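Side-chain contacts in ABC transporter sugar binding protein (PDB 3UOR), which probably binds maltose or related sugars in the periplasm of a plant-pathogenic Xanthomonas and delivers them to an ABC importer: residues A[73-78]-A[98-103]; A[92-97]-A[302-307]; A[267-272]-A[284-289]; A[332-337]-A[353-358]. One frame throughout, in Å; residues are numbered along the deposited sequence.

Contact 1. Residues A[73-78]-A[98-103]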
loop_
_atom_site.group_PDB
_atom_site.type_symbol
_atom_site.label_atom_id
_atom_site.label_comp_id
_atom_site.label_asym_id
_atom_site.label_seq_id
_atom_site.Cartn_x
_atom_site.Cartn_y
_atom_site.Cartn_z
ATOM N N LYS A 73 5.566 -20.930 -2.316
ATOM C CA LYS A 73 6.552 -21.542 -1.442
ATOM C C LYS A 73 5.984 -21.709 -0.027
ATOM O O LYS A 73 6.298 -22.677 0.668
ATOM C CB LYS A 73 7.857 -20.741 -1.434
ATOM C CG LYS A 73 8.923 -21.335 -0.520
ATOM C CD LYS A 73 10.328 -20.900 -0.904
ATOM C CE LYS A 73 11.360 -21.851 -0.304
ATOM N NZ LYS A 73 12.750 -21.589 -0.776
ATOM N N LEU A 74 5.125 -20.774 0.375
ATOM C CA LEU A 74 4.562 -20.763 1.722
ATOM C C LEU A 74 3.457 -21.792 1.888
ATOM O O LEU A 74 3.503 -22.602 2.810
ATOM C CB LEU A 74 4.046 -19.375 2.082
ATOM C CG LEU A 74 5.114 -18.400 2.587
ATOM C CD1 LEU A 74 4.566 -16.979 2.623
ATOM C CD2 LEU A 74 5.651 -18.821 3.956
ATOM N N LEU A 75 2.458 -21.754 1.012
ATOM C CA LEU A 75 1.434 -22.790 0.993
ATOM C C LEU A 75 2.101 -24.161 0.934
ATOM O O LEU A 75 1.699 -25.094 1.629
ATOM C CB LEU A 75 0.501 -22.611 -0.205
ATOM C CG LEU A 75 -0.409 -21.387 -0.166
ATOM C CD1 LEU A 75 -1.349 -21.404 -1.359
ATOM C CD2 LEU A 75 -1.191 -21.358 1.137
ATOM N N THR A 76 3.137 -24.261 0.109
ATOM C CA THR A 76 3.903 -25.492 -0.035
ATOM C C THR A 76 4.632 -25.881 1.250
ATOM O O THR A 76 4.494 -27.007 1.731
ATOM C CB THR A 76 4.917 -25.381 -1.192
ATOM O OG1 THR A 76 4.223 -25.480 -2.446
ATOM C CG2 THR A 76 5.970 -26.482 -1.092
ATOM N N ALA A 77 5.411 -24.952 1.799
ATOM C CA ALA A 77 6.120 -25.205 3.048
ATOM C C ALA A 77 5.137 -25.551 4.161
ATOM O O ALA A 77 5.440 -26.362 5.036
ATOM C CB ALA A 77 6.963 -24.006 3.438
ATOM N N PHE A 78 3.960 -24.934 4.126
ATOM C CA PHE A 78 2.924 -25.252 5.098
ATOM C C PHE A 78 2.636 -26.743 5.074
ATOM O O PHE A 78 2.983 -27.458 6.007
ATOM C CB PHE A 78 1.643 -24.478 4.802
ATOM C CG PHE A 78 0.501 -24.820 5.719
ATOM C CD1 PHE A 78 0.717 -25.030 7.069
ATOM C CD2 PHE A 78 -0.795 -24.912 5.230
ATOM C CE1 PHE A 78 -0.337 -25.340 7.917
ATOM C CE2 PHE A 78 -1.855 -25.215 6.073
ATOM C CZ PHE A 78 -1.625 -25.431 7.417
ATOM N N ALA A 98 -4.171 -16.502 8.252
ATOM C CA ALA A 98 -4.868 -16.527 9.536
ATOM C C ALA A 98 -5.991 -17.561 9.517
ATOM O O ALA A 98 -6.108 -18.390 10.421
ATOM C CB ALA A 98 -5.418 -15.155 9.878
ATOM N N LEU A 99 -6.813 -17.521 8.476
ATOM C CA LEU A 99 -7.929 -18.453 8.381
ATOM C C LEU A 99 -7.471 -19.884 8.057
ATOM O O LEU A 99 -8.211 -20.843 8.262
ATOM C CB LEU A 99 -9.002 -17.920 7.422
ATOM C CG LEU A 99 -9.449 -16.509 7.860
ATOM C CD1 LEU A 99 -10.524 -15.931 6.957
ATOM C CD2 LEU A 99 -9.917 -16.481 9.318
ATOM N N LEU A 100 -6.237 -20.028 7.587
ATOM C CA LEU A 100 -5.611 -21.343 7.493
ATOM C C LEU A 100 -5.038 -21.767 8.855
ATOM O O LEU A 100 -4.399 -22.813 8.969
ATOM C CB LEU A 100 -4.473 -21.298 6.483
ATOM C CG LEU A 100 -4.581 -22.185 5.256
ATOM C CD1 LEU A 100 -5.990 -22.138 4.732
ATOM C CD2 LEU A 100 -3.587 -21.722 4.209
ATOM N N ASP A 101 -5.237 -20.933 9.875
ATOM C CA ASP A 101 -4.715 -21.197 11.221
ATOM C C ASP A 101 -3.201 -21.479 11.267
ATOM O O ASP A 101 -2.743 -22.339 12.015
ATOM C CB ASP A 101 -5.504 -22.335 11.897
ATOM C CG ASP A 101 -5.191 -22.469 13.387
ATOM O OD1 ASP A 101 -5.004 -21.431 14.064
ATOM O OD2 ASP A 101 -5.138 -23.619 13.885
ATOM N N THR A 102 -2.415 -20.740 10.494
ATOM C CA THR A 102 -0.965 -20.914 10.530
ATOM C C THR A 102 -0.272 -19.837 11.358
ATOM O O THR A 102 0.947 -19.882 11.572
ATOM C CB THR A 102 -0.361 -20.835 9.124
ATOM O OG1 THR A 102 -0.577 -19.515 8.585
ATOM C CG2 THR A 102 -0.989 -21.885 8.213
ATOM N N LEU A 103 -1.024 -18.841 11.797
ATOM C CA LEU A 103 -0.369 -17.656 12.336
ATOM C C LEU A 103 -0.525 -17.573 13.847
ATOM O O LEU A 103 -1.626 -17.750 14.381
ATOM C CB LEU A 103 -0.924 -16.381 11.698
ATOM C CG LEU A 103 -0.736 -16.175 10.198
ATOM C CD1 LEU A 103 -1.340 -14.845 9.779
ATOM C CD2 LEU A 103 0.735 -16.237 9.819
#

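Contact 2. Residues A[92-97]-A[302-307]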
loop_
_atom_site.group_PDB
_atom_site.type_symbol
_atom_site.label_atom_id
_atom_site.label_comp_id
_atom_site.label_asym_id
_atom_site.label_seq_id
_atom_site.Cartn_x
_atom_site.Cartn_y
_atom_site.Cartn_z
ATOM N N THR A 92 -2.152 -8.081 2.687
ATOM C CA THR A 92 -3.419 -8.599 2.167
ATOM C C THR A 92 -3.410 -10.133 2.180
ATOM O O THR A 92 -4.437 -10.772 1.972
ATOM C CB THR A 92 -3.773 -8.066 0.748
ATOM O OG1 THR A 92 -2.699 -8.326 -0.144
ATOM C CG2 THR A 92 -4.030 -6.571 0.775
ATOM N N TRP A 93 -2.241 -10.708 2.445
ATOM C CA TRP A 93 -2.098 -12.149 2.605
ATOM C C TRP A 93 -2.489 -12.637 3.998
ATOM O O TRP A 93 -2.751 -13.814 4.180
ATOM C CB TRP A 93 -0.658 -12.582 2.326
ATOM C CG TRP A 93 -0.245 -12.396 0.917
ATOM C CD1 TRP A 93 -0.965 -11.798 -0.074
ATOM C CD2 TRP A 93 0.991 -12.807 0.323
ATOM N NE1 TRP A 93 -0.254 -11.810 -1.247
ATOM C CE2 TRP A 93 0.949 -12.427 -1.029
ATOM C CE3 TRP A 93 2.123 -13.461 0.803
ATOM C CZ2 TRP A 93 1.993 -12.677 -1.901
ATOM C CZ3 TRP A 93 3.156 -13.707 -0.061
ATOM C CH2 TRP A 93 3.085 -13.321 -1.401
ATOM N N LEU A 94 -2.507 -11.749 4.986
ATOM C CA LEU A 94 -2.794 -12.157 6.371
ATOM C C LEU A 94 -4.093 -12.946 6.536
ATOM O O LEU A 94 -4.093 -13.984 7.196
ATOM C CB LEU A 94 -2.834 -10.943 7.298
ATOM C CG LEU A 94 -1.735 -10.774 8.333
ATOM C CD1 LEU A 94 -0.379 -10.888 7.680
ATOM C CD2 LEU A 94 -1.895 -9.430 9.002
ATOM N N PRO A 95 -5.212 -12.446 5.968
ATOM C CA PRO A 95 -6.487 -13.126 6.214
ATOM C C PRO A 95 -6.429 -14.581 5.784
ATOM O O PRO A 95 -6.973 -15.442 6.460
ATOM C CB PRO A 95 -7.466 -12.347 5.342
ATOM C CG PRO A 95 -6.906 -10.984 5.304
ATOM C CD PRO A 95 -5.412 -11.197 5.211
ATOM N N GLU A 96 -5.746 -14.857 4.684
ATOM C CA GLU A 96 -5.612 -16.224 4.221
ATOM C C GLU A 96 -4.809 -17.085 5.188
ATOM O O GLU A 96 -5.266 -18.157 5.592
ATOM C CB GLU A 96 -4.991 -16.285 2.827
ATOM C CG GLU A 96 -4.827 -17.724 2.332
ATOM C CD GLU A 96 -4.425 -17.805 0.873
ATOM O OE1 GLU A 96 -4.279 -16.738 0.233
ATOM O OE2 GLU A 96 -4.259 -18.934 0.364
ATOM N N PHE A 97 -3.611 -16.637 5.558
ATOM C CA PHE A 97 -2.802 -17.441 6.467
ATOM C C PHE A 97 -3.404 -17.519 7.871
ATOM O O PHE A 97 -3.204 -18.503 8.582
ATOM C CB PHE A 97 -1.339 -16.996 6.447
ATOM C CG PHE A 97 -0.654 -17.333 5.155
ATOM C CD1 PHE A 97 0.047 -18.523 5.015
ATOM C CD2 PHE A 97 -0.761 -16.494 4.062
ATOM C CE1 PHE A 97 0.657 -18.859 3.803
ATOM C CE2 PHE A 97 -0.153 -16.822 2.838
ATOM C CZ PHE A 97 0.551 -18.003 2.711
ATOM N N GLY A 302 1.740 -2.574 2.067
ATOM C CA GLY A 302 3.027 -2.846 2.670
ATOM C C GLY A 302 3.025 -4.238 3.258
ATOM O O GLY A 302 2.236 -5.077 2.846
ATOM N N SER A 303 3.897 -4.482 4.234
ATOM C CA SER A 303 4.097 -5.823 4.767
ATOM C C SER A 303 4.026 -5.836 6.283
ATOM O O SER A 303 4.246 -4.812 6.927
ATOM C CB SER A 303 5.458 -6.372 4.341
ATOM O OG SER A 303 5.494 -6.597 2.948
ATOM N N SER A 304 3.721 -7.007 6.832
ATOM C CA SER A 304 3.705 -7.251 8.266
ATOM C C SER A 304 4.723 -8.324 8.552
ATOM O O SER A 304 5.175 -8.993 7.639
ATOM C CB SER A 304 2.346 -7.787 8.705
ATOM O OG SER A 304 1.315 -6.851 8.440
ATOM N N LEU A 305 5.084 -8.486 9.821
ATOM C CA LEU A 305 5.893 -9.607 10.244
ATOM C C LEU A 305 5.002 -10.522 11.058
ATOM O O LEU A 305 4.235 -10.050 11.892
ATOM C CB LEU A 305 7.065 -9.130 11.109
ATOM C CG LEU A 305 8.138 -8.405 10.288
ATOM C CD1 LEU A 305 8.919 -7.456 11.167
ATOM C CD2 LEU A 305 9.069 -9.396 9.586
ATOM N N VAL A 306 5.113 -11.825 10.826
ATOM C CA VAL A 306 4.341 -12.820 11.569
ATOM C C VAL A 306 5.247 -13.918 12.109
ATOM O O VAL A 306 6.362 -14.124 11.623
ATOM C CB VAL A 306 3.301 -13.523 10.664
ATOM C CG1 VAL A 306 2.374 -12.512 10.038
ATOM C CG2 VAL A 306 4.013 -14.317 9.584
ATOM N N ILE A 307 4.756 -14.610 13.125
ATOM C CA ILE A 307 5.411 -15.801 13.639
ATOM C C ILE A 307 4.491 -16.965 13.267
ATOM O O ILE A 307 3.293 -16.947 13.579
ATOM C CB ILE A 307 5.582 -15.721 15.171
ATOM C CG1 ILE A 307 6.419 -14.497 15.566
ATOM C CG2 ILE A 307 6.209 -16.998 15.720
ATOM C CD1 ILE A 307 6.661 -14.381 17.072
#

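Contact 3. Residues A[267-272]-A[284-289]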
loop_
_atom_site.group_PDB
_atom_site.type_symbol
_atom_site.label_atom_id
_atom_site.label_comp_id
_atom_site.label_asym_id
_atom_site.label_seq_id
_atom_site.Cartn_x
_atom_site.Cartn_y
_atom_site.Cartn_z
ATOM N N TRP A 267 8.805 4.108 -2.986
ATOM C CA TRP A 267 10.011 3.678 -3.701
ATOM C C TRP A 267 10.398 4.682 -4.790
ATOM O O TRP A 267 11.542 4.710 -5.227
ATOM C CB TRP A 267 9.820 2.291 -4.330
ATOM C CG TRP A 267 8.802 2.328 -5.437
ATOM C CD1 TRP A 267 9.035 2.579 -6.761
ATOM C CD2 TRP A 267 7.384 2.155 -5.303
ATOM N NE1 TRP A 267 7.850 2.558 -7.466
ATOM C CE2 TRP A 267 6.821 2.302 -6.596
ATOM C CE3 TRP A 267 6.536 1.876 -4.220
ATOM C CZ2 TRP A 267 5.447 2.181 -6.836
ATOM C CZ3 TRP A 267 5.168 1.756 -4.458
ATOM C CH2 TRP A 267 4.637 1.909 -5.763
ATOM N N ASN A 268 9.457 5.516 -5.224
ATOM C CA ASN A 268 9.787 6.493 -6.262
ATOM C C ASN A 268 10.656 7.641 -5.769
ATOM O O ASN A 268 11.343 8.287 -6.563
ATOM C CB ASN A 268 8.526 7.068 -6.920
ATOM C CG ASN A 268 7.845 6.075 -7.836
ATOM O OD1 ASN A 268 6.723 5.638 -7.574
ATOM N ND2 ASN A 268 8.520 5.706 -8.913
ATOM N N VAL A 269 10.610 7.925 -4.474
ATOM C CA VAL A 269 11.318 9.104 -3.984
ATOM C C VAL A 269 12.783 8.989 -4.401
ATOM O O VAL A 269 13.329 9.899 -5.029
ATOM C CB VAL A 269 11.165 9.301 -2.466
ATOM C CG1 VAL A 269 12.108 10.417 -1.955
ATOM C CG2 VAL A 269 9.727 9.644 -2.130
ATOM N N ARG A 270 13.397 7.848 -4.096
ATOM C CA ARG A 270 14.794 7.623 -4.462
ATOM C C ARG A 270 15.011 7.672 -5.965
ATOM O O ARG A 270 15.948 8.315 -6.443
ATOM C CB ARG A 270 15.312 6.295 -3.905
ATOM C CG ARG A 270 16.833 6.172 -3.991
ATOM C CD ARG A 270 17.365 4.922 -3.280
ATOM N NE ARG A 270 16.879 4.752 -1.902
ATOM C CZ ARG A 270 16.859 5.705 -0.967
ATOM N NH1 ARG A 270 17.286 6.940 -1.237
ATOM N NH2 ARG A 270 16.406 5.420 0.249
ATOM N N GLU A 271 14.139 6.999 -6.709
ATOM C CA GLU A 271 14.270 6.935 -8.161
ATOM C C GLU A 271 14.227 8.299 -8.816
ATOM O O GLU A 271 14.988 8.555 -9.747
ATOM C CB GLU A 271 13.204 6.021 -8.744
ATOM C CG GLU A 271 13.294 4.619 -8.179
ATOM C CD GLU A 271 14.690 4.049 -8.319
ATOM O OE1 GLU A 271 15.320 4.259 -9.375
ATOM O OE2 GLU A 271 15.169 3.398 -7.369
ATOM N N PHE A 272 13.345 9.176 -8.342
ATOM C CA PHE A 272 13.284 10.526 -8.896
ATOM C C PHE A 272 14.540 11.301 -8.505
ATOM O O PHE A 272 15.075 12.072 -9.300
ATOM C CB PHE A 272 12.058 11.295 -8.393
ATOM C CG PHE A 272 10.777 10.975 -9.120
ATOM C CD1 PHE A 272 10.587 11.368 -10.431
ATOM C CD2 PHE A 272 9.751 10.320 -8.479
ATOM C CE1 PHE A 272 9.398 11.096 -11.086
ATOM C CE2 PHE A 272 8.564 10.038 -9.138
ATOM C CZ PHE A 272 8.387 10.427 -10.430
ATOM N N TRP A 284 10.508 19.541 -7.472
ATOM C CA TRP A 284 9.460 18.539 -7.382
ATOM C C TRP A 284 9.294 18.117 -5.936
ATOM O O TRP A 284 10.201 18.276 -5.126
ATOM C CB TRP A 284 9.785 17.323 -8.252
ATOM C CG TRP A 284 11.011 16.597 -7.799
ATOM C CD1 TRP A 284 12.311 16.956 -8.037
ATOM C CD2 TRP A 284 11.065 15.391 -7.021
ATOM N NE1 TRP A 284 13.160 16.045 -7.465
ATOM C CE2 TRP A 284 12.424 15.079 -6.831
ATOM C CE3 TRP A 284 10.098 14.561 -6.447
ATOM C CZ2 TRP A 284 12.837 13.973 -6.109
ATOM C CZ3 TRP A 284 10.509 13.458 -5.729
ATOM C CH2 TRP A 284 11.868 13.171 -5.566
ATOM N N GLY A 285 8.127 17.576 -5.618
ATOM C CA GLY A 285 7.859 17.134 -4.274
ATOM C C GLY A 285 6.768 16.106 -4.224
ATOM O O GLY A 285 6.347 15.596 -5.260
ATOM N N THR A 286 6.308 15.815 -3.014
ATOM C CA THR A 286 5.238 14.869 -2.806
ATOM C C THR A 286 4.128 15.567 -2.020
ATOM O O THR A 286 4.411 16.446 -1.217
ATOM C CB THR A 286 5.754 13.677 -2.001
ATOM O OG1 THR A 286 6.260 14.149 -0.757
ATOM C CG2 THR A 286 6.880 12.975 -2.736
ATOM N N ALA A 287 2.872 15.190 -2.255
ATOM C CA ALA A 287 1.746 15.806 -1.560
ATOM C C ALA A 287 0.724 14.731 -1.274
ATOM O O ALA A 287 0.523 13.835 -2.077
ATOM C CB ALA A 287 1.096 16.940 -2.408
ATOM N N PRO A 288 0.051 14.821 -0.134
ATOM C CA PRO A 288 -0.874 13.729 0.171
ATOM C C PRO A 288 -2.075 13.769 -0.769
ATOM O O PRO A 288 -2.299 14.775 -1.423
ATOM C CB PRO A 288 -1.263 13.985 1.634
ATOM C CG PRO A 288 -0.951 15.414 1.894
ATOM C CD PRO A 288 0.095 15.859 0.907
ATOM N N LEU A 289 -2.827 12.684 -0.837
ATOM C CA LEU A 289 -3.894 12.524 -1.823
ATOM C C LEU A 289 -5.099 13.413 -1.506
ATOM O O LEU A 289 -5.638 13.346 -0.404
ATOM C CB LEU A 289 -4.314 11.043 -1.820
ATOM C CG LEU A 289 -4.756 10.331 -3.092
ATOM C CD1 LEU A 289 -3.757 10.540 -4.230
ATOM C CD2 LEU A 289 -4.990 8.851 -2.820
#

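Contact 4. Residues A[332-337]-A[353-358]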
loop_
_atom_site.group_PDB
_atom_site.type_symbol
_atom_site.label_atom_id
_atom_site.label_comp_id
_atom_site.label_asym_id
_atom_site.label_seq_id
_atom_site.Cartn_x
_atom_site.Cartn_y
_atom_site.Cartn_z
ATOM N N ARG A 332 16.509 3.472 10.010
ATOM C CA ARG A 332 17.640 2.976 9.238
ATOM C C ARG A 332 17.105 2.294 7.984
ATOM O O ARG A 332 17.610 2.490 6.871
ATOM C CB ARG A 332 18.417 1.981 10.097
ATOM C CG ARG A 332 19.909 1.942 9.905
ATOM C CD ARG A 332 20.559 1.036 10.968
ATOM N NE ARG A 332 20.860 1.753 12.215
ATOM C CZ ARG A 332 20.639 1.287 13.450
ATOM N NH1 ARG A 332 20.092 0.081 13.647
ATOM N NH2 ARG A 332 20.966 2.040 14.498
ATOM N N PHE A 333 16.062 1.490 8.176
ATOM C CA PHE A 333 15.412 0.778 7.088
ATOM C C PHE A 333 14.888 1.750 6.052
ATOM O O PHE A 333 15.076 1.554 4.845
ATOM C CB PHE A 333 14.258 -0.049 7.652
ATOM C CG PHE A 333 13.741 -1.111 6.720
ATOM C CD1 PHE A 333 14.565 -2.137 6.288
ATOM C CD2 PHE A 333 12.411 -1.120 6.339
ATOM C CE1 PHE A 333 14.084 -3.133 5.458
ATOM C CE2 PHE A 333 11.921 -2.104 5.502
ATOM C CZ PHE A 333 12.761 -3.116 5.062
ATOM N N HIS A 334 14.232 2.809 6.520
ATOM C CA HIS A 334 13.735 3.845 5.607
ATOM C C HIS A 334 14.888 4.510 4.855
ATOM O O HIS A 334 14.800 4.764 3.645
ATOM C CB HIS A 334 12.952 4.903 6.380
ATOM C CG HIS A 334 12.487 6.047 5.532
ATOM N ND1 HIS A 334 13.195 7.223 5.413
ATOM C CD2 HIS A 334 11.385 6.191 4.755
ATOM C CE1 HIS A 334 12.547 8.050 4.609
ATOM N NE2 HIS A 334 11.445 7.447 4.195
ATOM N N ALA A 335 15.966 4.792 5.580
ATOM C CA ALA A 335 17.115 5.487 5.007
ATOM C C ALA A 335 17.679 4.699 3.843
ATOM O O ALA A 335 18.050 5.274 2.825
ATOM C CB ALA A 335 18.188 5.710 6.054
ATOM N N ILE A 336 17.726 3.377 3.986
ATOM C CA ILE A 336 18.380 2.554 2.976
ATOM C C ILE A 336 17.480 2.265 1.789
ATOM O O ILE A 336 17.898 2.418 0.650
ATOM C CB ILE A 336 18.912 1.241 3.572
ATOM C CG1 ILE A 336 19.889 1.545 4.704
ATOM C CG2 ILE A 336 19.578 0.406 2.506
ATOM C CD1 ILE A 336 20.203 0.356 5.565
ATOM N N ILE A 337 16.235 1.877 2.052
ATOM C CA ILE A 337 15.362 1.391 0.990
ATOM C C ILE A 337 14.094 2.235 0.757
ATOM O O ILE A 337 13.382 2.036 -0.228
ATOM C CB ILE A 337 15.026 -0.103 1.224
ATOM C CG1 ILE A 337 14.407 -0.736 -0.015
ATOM C CG2 ILE A 337 14.104 -0.271 2.400
ATOM C CD1 ILE A 337 14.148 -2.228 0.149
ATOM N N ALA A 353 11.697 13.375 10.222
ATOM C CA ALA A 353 10.949 14.601 10.469
ATOM C C ALA A 353 11.448 15.797 9.664
ATOM O O ALA A 353 10.689 16.742 9.420
ATOM C CB ALA A 353 10.976 14.922 11.956
ATOM N N ASN A 354 12.727 15.765 9.283
ATOM C CA ASN A 354 13.324 16.813 8.463
ATOM C C ASN A 354 13.447 16.447 6.973
ATOM O O ASN A 354 14.156 17.115 6.218
ATOM C CB ASN A 354 14.715 17.153 9.006
ATOM C CG ASN A 354 14.669 17.658 10.431
ATOM O OD1 ASN A 354 13.771 18.425 10.807
ATOM N ND2 ASN A 354 15.638 17.228 11.238
ATOM N N ASP A 355 12.787 15.367 6.559
ATOM C CA ASP A 355 12.855 14.927 5.170
ATOM C C ASP A 355 11.643 15.518 4.475
ATOM O O ASP A 355 10.519 15.070 4.680
ATOM C CB ASP A 355 12.841 13.391 5.105
ATOM C CG ASP A 355 13.016 12.848 3.685
ATOM O OD1 ASP A 355 12.722 13.578 2.713
ATOM O OD2 ASP A 355 13.442 11.680 3.544
ATOM N N ALA A 356 11.879 16.535 3.661
ATOM C CA ALA A 356 10.805 17.280 3.020
ATOM C C ALA A 356 9.972 16.421 2.081
ATOM O O ALA A 356 8.798 16.703 1.853
ATOM C CB ALA A 356 11.377 18.489 2.268
ATOM N N LEU A 357 10.573 15.377 1.535
ATOM C CA LEU A 357 9.855 14.505 0.609
ATOM C C LEU A 357 9.112 13.384 1.337
ATOM O O LEU A 357 8.193 12.777 0.782
ATOM C CB LEU A 357 10.820 13.930 -0.423
ATOM C CG LEU A 357 11.430 14.987 -1.329
ATOM C CD1 LEU A 357 12.605 14.412 -2.092
ATOM C CD2 LEU A 357 10.365 15.502 -2.277
ATOM N N ALA A 358 9.514 13.107 2.578
ATOM C CA ALA A 358 8.845 12.068 3.348
ATOM C C ALA A 358 7.580 12.623 3.989
ATOM O O ALA A 358 6.645 11.887 4.279
ATOM C CB ALA A 358 9.787 11.471 4.417
#

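Contact 1. Residues A[73-78]-A[98-103]
Phe-78 lays one face of its ring against the methyl group of Thr-102. CG2 of the threonine stands 3.5 Å above the ring plane, shifted toward the rim on the CE1 side, and its line to the ring centroid runs 16° off the normal, a clear CH-pi contact. Phe-78 has CG anti to its own backbone N (chi1 176°), which carries the ring outward from helix 67-79 to the loop after helix 94-99. Threonine suits this place because its two branches divide the work: CG2 is given to the aromatic face, while OG1 turns back to a hydrogen bond with Phe-97 O in the last turn of helix 94-99. That bond fixes the rotation of the side chain and so aims the methyl.

Beside this pair lies a mainly apolar patch. Leu-100 places CG 4.2 Å from Phe-78 CE2, and its CD2 meets Leu-75 CD2 at 3.9 Å, the two leucine side chains crossing at about a right angle. Leu-75 and Phe-78 are three residues apart, so one helical face presents both. Asp-101 has positive phi and ends helix 94-99 in a Schellman motif, with its N bonded to Ala-98 O at 2.7 Å; the reversal lets Leu-100 and Thr-102 both face Phe-78. The Asp-101 carboxylate forms a salt bridge with Lys-309.

Helix 67-79 is the crossover helix between parallel strands 58-64 and 86-90; Leu-74 and Ala-77 pack on Trp-35 of strand 30-36, while Leu-75 also touches helix 94-99 at Glu-96 and Phe-97.

Contact 2. Residues A[92-97]-A[302-307]
Leu-94 touches Ser-304 and Val-306 with its two methyls, while the flat groups of segment 92-97 lie to other sides. Phe-97 has the carbonyl oxygen of Trp-93 at its edge, in the ring plane, and its ring packs against Leu-74; the Trp-93 indole pairs edge-to-face with His-71 and also touches Met-67 and Ala-70 of helix 67-79. What reaches strand 303-307 is the fork of Leu-94. CD1 lies 4.0 Å from Val-306 CG1, the two aliphatic side chains lying alongside one another and pointing opposite ways, and CD2 comes to 4.2 Å from Ser-304 OG. With chi1 at -111° the leucine sits away from a staggered position, one methyl at each of two residues that project from the same strand face.

Strand 303-307 runs antiparallel to both its neighbours, strands 86-90 and 134-150. In this lobe strand 86-90 is parallel to strand 30-36, and that in turn to strand 58-64, so a strand running against them at this place fits the type II periplasmic-binding-protein fold. Helix 94-99, which follows strand 86-90, covers the strand on this face. Helix 314-324 packs against Leu-305 and Ile-307 on the reverse face.

A branched, compact valine suits the middle of such a buried layer: besides Leu-94 it touches Cys-87 and Leu-89 of the adjoining strand. Ser-304 is small enough to lie under the leucine, and its buried hydroxyl is satisfied by a hydrogen bond to Asn-129 OD1.

Contact 3. Residues A[267-272]-A[284-289]
Phe-272 rests its CB on the indole of Trp-284, joining helix 267-275 to the central mixed sheet in an alpha/beta layer. The helix segment 267-272 and strand 284-287 run antiparallel, at 174°, with axes 10.4 Å apart at closest approach, so residues along one helix face meet alternate residues of the strand.

The tight part is built round Trp-284. Phe-272 CB is 3.4 Å from Trp-284 CH2 and lies over the face of the six-membered ring, 3.7 Å from its centroid, a CH-pi contact. The Phe-272 ring itself turns aside and meets the indole obliquely, planes at 43° and centroids 5.3 Å apart; it goes on to a cluster with Trp-251, Phe-254 and Phe-148. A broad tryptophan suits this buried site because it fills the distance between strand and helix, and its polar NE1 is satisfied by a hydrogen bond to Gln-276 OE1. With CG between the backbone N and the carbonyl carbon (chi1 64°), the indole stands up against the helix.

The looser end lies nearer the solvent, where Val-269 and Thr-286, both partly exposed, bring their CG2 methyls only to 4.4 Å. Helix 359-364 joins here through Phe-361 and Ala-360, and threonine suits the boundary, since Thr-286 OG1 hydrogen-bonds to Leu-357 O. Back at the indole, Val-269 O sits at the ring edge, near its plane, 3.6 Å from Trp-284 CH2.

Contact 4. Residues A[332-337]-A[353-358]
His-334 points the outer end of its imidazole at Asp-355, which opens an Asx turn, and at Ala-358 just beyond it, in the loop from helix 350-353 to helix 359-364. The contact is small and joins two parts of the fold: Phe-333 of helix 327-337 packs on helix 39-52 and stacks on Trp-140, while Leu-357 of the loop packs on helix 267-275 and its carbonyl O bonds Thr-286 OG1.

Hydrogen bonding lies within the loop. Asp-355 OD1 accepts from Leu-357 N at 3.0 Å with an N-H...O angle of 139°, the bond that defines the Asx turn; the donor approaches on the anti side of the carboxylate and somewhat out of its plane. A second, weak bond comes from Ala-358 N to the same oxygen at 3.2 Å, and Ala-358 N also reaches Asp-355 O at 3.0 Å. Aspartate suits the place because its short arm can fold back onto the following amides, which hold the carboxylate and give it a fixed direction.

The other oxygen, OD2, only approaches the ring. It lies at the imidazole edge, in the ring plane, 3.9 Å from His-334 CE1, with ring and carboxylate planes 69° apart. NE2 is 4.7 Å from OD2, too long for a direct bond; were the histidine protonated, the carboxylate would probably still stabilise it at that distance.

Loose van der Waals contact completes it. CG of His-334 is anti to the backbone N (chi1 176°), extending the ring toward the loop, and the imidazole also touches Pro-341. A methyl suffices at position 358, a buried site where the ring tip arrives obliquely: His-334 NE2 lies 4.4 Å from Ala-358 CB.

Contacts 1 and 2, about 10 Å apart between centres, share helix 94-99 and touch directly, their segments alternating along the chain. Contact 3 falls wholly between the two segments of contact 2, and its centre lies about 26 Å from that of contact 2 and 35 Å from that of contact 1, across the chain's centre. Strands 284-287 and 303-307, successive in the chain, belong to one mixed sheet that links these regions, consistent with the two-lobed design of periplasmic sugar-binding proteins. Contact 4 comes last, about 12 Å from contact 3, and joins helix 327-337, packed on helix 39-52, to the neighbourhood of contact 3, where Leu-357 reaches strand 284-287.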